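Local coordinates for protein 4-hydroxybutyrate CoA-transferase (Porphyromonas gingivalis, PDB 3D3U) that probably transfers coenzyme A between carboxylic acids such as acetate and 4-hydroxybutyrate, at residues E5-R10 against I177-E182; V124-E129 against A154-Q159. All blocks are in the same frame, centred on the assembly; numbering follows the deposited sequence.

In the fold
The chain enters the fold through helix 4-10, whose residues 5-10 wait for a strand 167 residues further on. In between it lays down the first strands of a parallel six-stranded sheet. Contact 2 then joins the end of strand 119-125 to the end of strand 151-157, closing a short loop of 24 residues that lies wholly within the long one. Contact 1 closes that long loop when outermost strand 176-180 returns to the N-terminal helix. The two contacts, with centres about 9 Å apart, share the sheet: strands 151-157 and 176-180 are neighbours, and Val180 N and Val156 O are probably hydrogen-bonded.

Contact 1. Residues E5-R10 against I177-E182; sequences ELYRQR and IIEVDE
Glu179 reaches from the strand to the helix with both of its carboxylate oxygens, and the polar part of this contact rests on it. OE1 forms a salt bridge with Arg8 NH2 at 2.5 Å, lying over one face of the guanidinium; the two planes are inclined by 42°. OE2 accepts a hydrogen bond from the Tyr7 hydroxyl, with OH and OE2 also 2.5 Å apart. Seen from the tyrosine, this oxygen lies at the ring edge and in the ring plane, whereas the hydroxyl meets the carboxylate from above, 50° out of its plane. With CG anti to the backbone N (chi1 -173°), Tyr7 sends its ring out from the helix to the glutamate. Two partners on separate oxygens restrict rotation of the carboxylate, and the nearby arginine would be expected to favour the ionised carboxylate. Lys158 adds a weak, long ion pair to OE2.

The setting is the border of the parallel, Rossmann-like sheet in the N-terminal domain of this family. Strand 176-180 is the outermost strand, and the axis of the helix segment runs nearly at right angles to it, at 8.8 Å.

One backbone bond joins the two elements: Ile177 N donates to Arg10 O at 2.9 Å.

Apolar contact is modest. Ile177 CD1 approaches Tyr7 CD1 obliquely at 4.3 Å and lies 4.2 Å from Arg10 CB. Tyr7 and Ile177 also touch Val156 on the adjoining strand, which extends this packing into the sheet.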
# COMPACT_ATOMS: atom_id res chain seq x y z
N GLU A 5 -1.77 -25.20 24.74
CA GLU A 5 -2.11 -26.57 24.56
C GLU A 5 -2.89 -26.71 23.25
O GLU A 5 -2.79 -27.71 22.55
CB GLU A 5 -2.84 -27.09 25.78
CG GLU A 5 -3.08 -28.61 25.79
CD GLU A 5 -1.83 -29.55 25.69
OE1 GLU A 5 -0.68 -29.17 25.20
OE2 GLU A 5 -2.02 -30.74 26.09
N LEU A 6 -3.61 -25.66 22.88
CA LEU A 6 -4.14 -25.53 21.51
C LEU A 6 -3.06 -25.26 20.46
O LEU A 6 -3.12 -25.79 19.35
CB LEU A 6 -5.12 -24.38 21.42
CG LEU A 6 -6.38 -24.82 20.78
CD1 LEU A 6 -6.80 -25.81 21.82
CD2 LEU A 6 -7.25 -23.60 20.70
N TYR A 7 -2.09 -24.42 20.81
CA TYR A 7 -1.02 -24.14 19.91
C TYR A 7 -0.50 -25.48 19.53
O TYR A 7 -0.40 -25.78 18.34
CB TYR A 7 0.08 -23.37 20.60
CG TYR A 7 1.19 -22.86 19.69
CD1 TYR A 7 1.12 -21.58 19.19
CD2 TYR A 7 2.31 -23.64 19.38
CE1 TYR A 7 2.09 -21.09 18.42
CE2 TYR A 7 3.31 -23.15 18.60
CZ TYR A 7 3.19 -21.85 18.12
OH TYR A 7 4.11 -21.22 17.26
N ARG A 8 -0.24 -26.33 20.53
CA ARG A 8 0.36 -27.60 20.25
C ARG A 8 -0.60 -28.40 19.40
O ARG A 8 -0.18 -28.94 18.43
CB ARG A 8 0.92 -28.31 21.53
CG ARG A 8 2.41 -27.96 21.82
CD ARG A 8 3.34 -28.19 20.51
NE ARG A 8 4.38 -27.14 20.21
CZ ARG A 8 5.38 -27.21 19.26
NH1 ARG A 8 5.49 -28.30 18.46
NH2 ARG A 8 6.27 -26.18 19.12
N GLN A 9 -1.89 -28.44 19.69
CA GLN A 9 -2.77 -29.38 18.99
C GLN A 9 -3.06 -29.05 17.47
O GLN A 9 -3.67 -29.88 16.73
CB GLN A 9 -4.07 -29.63 19.80
CG GLN A 9 -5.28 -30.31 19.05
CD GLN A 9 -6.71 -29.66 19.37
OE1 GLN A 9 -7.18 -29.74 20.54
NE2 GLN A 9 -7.38 -29.03 18.34
N ARG A 10 -2.62 -27.86 16.98
CA ARG A 10 -3.00 -27.34 15.64
C ARG A 10 -1.79 -27.09 14.76
O ARG A 10 -1.91 -26.69 13.60
CB ARG A 10 -3.72 -26.00 15.80
CG ARG A 10 -5.30 -26.01 15.86
CD ARG A 10 -5.83 -25.14 17.01
NE ARG A 10 -7.11 -24.52 16.79
CZ ARG A 10 -8.27 -25.10 17.00
NH1 ARG A 10 -8.39 -26.38 17.41
NH2 ARG A 10 -9.34 -24.41 16.75
N ILE A 177 -1.27 -24.39 12.02
CA ILE A 177 -0.20 -23.44 12.28
C ILE A 177 1.03 -24.08 11.78
O ILE A 177 1.31 -25.22 12.11
CB ILE A 177 -0.05 -23.20 13.81
CG1 ILE A 177 -1.19 -22.39 14.33
CG2 ILE A 177 1.31 -22.49 14.20
CD1 ILE A 177 -1.23 -22.59 15.73
N ILE A 178 1.80 -23.33 11.03
CA ILE A 178 3.00 -23.85 10.45
C ILE A 178 4.10 -23.02 11.07
O ILE A 178 4.45 -21.97 10.53
CB ILE A 178 2.95 -23.61 8.98
CG1 ILE A 178 1.81 -24.42 8.43
CG2 ILE A 178 4.15 -24.11 8.33
CD1 ILE A 178 1.18 -23.87 7.16
N GLU A 179 4.63 -23.45 12.22
CA GLU A 179 5.69 -22.62 12.85
C GLU A 179 6.88 -22.51 11.96
O GLU A 179 7.43 -23.50 11.59
CB GLU A 179 6.17 -23.03 14.25
CG GLU A 179 5.82 -24.34 14.79
CD GLU A 179 5.67 -24.17 16.28
OE1 GLU A 179 5.42 -25.14 17.02
OE2 GLU A 179 5.84 -23.01 16.72
N VAL A 180 7.27 -21.29 11.61
CA VAL A 180 8.53 -21.14 11.01
C VAL A 180 9.34 -20.00 11.46
O VAL A 180 8.98 -19.22 12.33
CB VAL A 180 8.45 -21.19 9.48
CG1 VAL A 180 8.39 -22.72 9.04
CG2 VAL A 180 7.33 -20.31 8.88
N ASP A 181 10.51 -20.02 10.87
CA ASP A 181 11.52 -19.05 11.07
C ASP A 181 12.37 -18.74 9.78
O ASP A 181 12.97 -19.65 9.13
CB ASP A 181 12.39 -19.48 12.22
CG ASP A 181 13.29 -18.39 12.60
OD1 ASP A 181 13.35 -17.43 11.79
OD2 ASP A 181 13.97 -18.36 13.63
N GLU A 182 12.32 -17.47 9.38
CA GLU A 182 12.70 -17.05 8.04
C GLU A 182 12.47 -15.52 7.90
O GLU A 182 11.40 -15.02 8.23
CB GLU A 182 12.03 -17.90 6.92
CG GLU A 182 12.89 -19.06 6.37
CD GLU A 182 13.09 -19.10 4.78
OE1 GLU A 182 12.15 -18.76 3.91
OE2 GLU A 182 14.25 -19.52 4.34

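Contact 2. Residues V124-E129 against A154-Q159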
# COMPACT_ATOMS: atom_id res chain seq x y z
N VAL A 124 1.44 -14.72 10.12
CA VAL A 124 1.59 -13.81 11.29
C VAL A 124 2.84 -13.99 12.07
O VAL A 124 3.71 -14.81 11.70
CB VAL A 124 0.51 -14.08 12.27
CG1 VAL A 124 -0.80 -13.71 11.60
CG2 VAL A 124 0.51 -15.62 12.63
N SER A 125 2.88 -13.30 13.21
CA SER A 125 4.02 -13.29 14.14
C SER A 125 3.80 -14.20 15.36
O SER A 125 2.69 -14.73 15.61
CB SER A 125 4.12 -11.93 14.73
OG SER A 125 3.42 -11.95 15.99
N THR A 126 4.84 -14.35 16.20
CA THR A 126 4.65 -15.15 17.41
C THR A 126 3.65 -14.47 18.36
O THR A 126 3.76 -13.26 18.61
CB THR A 126 5.95 -15.43 18.11
OG1 THR A 126 6.82 -14.30 18.04
CG2 THR A 126 6.71 -16.50 17.36
N PRO A 127 2.70 -15.25 18.90
CA PRO A 127 1.67 -14.75 19.83
C PRO A 127 2.28 -14.37 21.11
O PRO A 127 3.41 -14.72 21.41
CB PRO A 127 0.80 -15.97 20.12
CG PRO A 127 1.67 -17.17 19.87
CD PRO A 127 2.64 -16.71 18.73
N ASN A 128 1.50 -13.64 21.88
CA ASN A 128 2.02 -12.87 22.99
C ASN A 128 1.45 -13.61 24.18
O ASN A 128 0.90 -14.69 24.02
CB ASN A 128 1.52 -11.43 22.91
CG ASN A 128 0.06 -11.34 23.28
OD1 ASN A 128 -0.46 -12.21 23.97
ND2 ASN A 128 -0.60 -10.29 22.86
N GLU A 129 1.53 -13.01 25.37
CA GLU A 129 1.27 -13.75 26.61
C GLU A 129 -0.20 -14.24 26.72
O GLU A 129 -0.51 -15.16 27.51
CB GLU A 129 1.65 -12.87 27.79
CG GLU A 129 1.81 -13.60 29.08
CD GLU A 129 1.95 -12.63 30.24
OE1 GLU A 129 2.02 -13.11 31.43
OE2 GLU A 129 1.96 -11.38 29.96
N ALA A 154 -2.09 -20.20 9.18
CA ALA A 154 -1.20 -19.11 9.46
C ALA A 154 0.23 -19.63 9.59
O ALA A 154 0.44 -20.57 10.36
CB ALA A 154 -1.57 -18.50 10.71
N GLU A 155 1.21 -19.03 8.91
CA GLU A 155 2.55 -19.45 9.10
C GLU A 155 2.96 -18.63 10.24
O GLU A 155 2.94 -17.43 10.19
CB GLU A 155 3.43 -19.08 7.92
CG GLU A 155 3.20 -19.81 6.60
CD GLU A 155 4.07 -19.28 5.39
OE1 GLU A 155 3.77 -19.71 4.20
OE2 GLU A 155 5.09 -18.49 5.55
N VAL A 156 3.36 -19.25 11.31
CA VAL A 156 3.83 -18.49 12.49
C VAL A 156 5.33 -18.10 12.44
O VAL A 156 6.23 -18.94 12.55
CB VAL A 156 3.42 -19.17 13.79
CG1 VAL A 156 4.06 -18.45 15.00
CG2 VAL A 156 1.89 -19.20 13.84
N ASN A 157 5.60 -16.83 12.23
CA ASN A 157 6.93 -16.52 11.93
C ASN A 157 7.62 -15.82 13.10
O ASN A 157 7.19 -14.73 13.61
CB ASN A 157 7.01 -15.78 10.64
CG ASN A 157 8.41 -15.78 10.09
OD1 ASN A 157 9.39 -16.07 10.82
ND2 ASN A 157 8.54 -15.39 8.81
N LYS A 158 8.67 -16.52 13.56
CA LYS A 158 9.55 -16.02 14.65
C LYS A 158 10.23 -14.71 14.24
O LYS A 158 10.56 -13.92 15.10
CB LYS A 158 10.51 -17.10 15.21
CG LYS A 158 9.74 -17.96 16.26
CD LYS A 158 10.54 -18.89 17.25
CE LYS A 158 9.59 -19.87 18.06
NZ LYS A 158 8.33 -20.24 17.24
N GLN A 159 10.37 -14.48 12.93
CA GLN A 159 10.91 -13.24 12.40
C GLN A 159 9.84 -12.13 12.14
O GLN A 159 10.21 -10.94 12.03
CB GLN A 159 11.64 -13.52 11.09
CG GLN A 159 13.06 -13.03 10.99
CD GLN A 159 13.96 -14.20 11.14
OE1 GLN A 159 14.96 -14.38 10.41
NE2 GLN A 159 13.55 -15.09 12.08
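Strands 119-125 and 151-157 are parallel neighbours inside the six-stranded sheet of the N-terminal domain, linked through helix 142-148, and this contact lies at their C-terminal ends. Val124 and Val156 meet across the two strands, their CA atoms 5.3 Å apart, but the pairing is loose. Its firm element is the hydrogen bond from Asn157 N to Val124 O, 2.8 Å long and fairly straight at 159°. One residue on, Ser125 CA makes a CA-H...O contact with Asn157 O at 3.5 Å. The two segments run obliquely to each other, yet Thr126 still reaches Lys158.

Apolar side chains fill in beside the backbone. Val124 carries CG2 between its backbone N and carbonyl carbon (chi1 of CG1 -65°), which sets that methyl against Ala154 CB and Val156 CG2, each 4.0 Å away. The other branch of Val156, CG1, meets Thr126 CG2 at 4.0 Å and approaches the ring of Pro127 at CD. Thr126 CG2 also lies across the Lys158 chain at about a right angle, 3.5 Å from CG.

Two polar side chains find partners outside the pair. Glu155 turns away from Val124 to form a salt bridge with Arg39 and to accept a bond from Phe40 N, while Asn157 ND2 donates to Glu182 O. The Asn157 amide oxygen closes an Asx turn as the strand ends: OD1 accepts from Gln159 N at 2.8 Å, the donor standing 50° above the carbonyl plane.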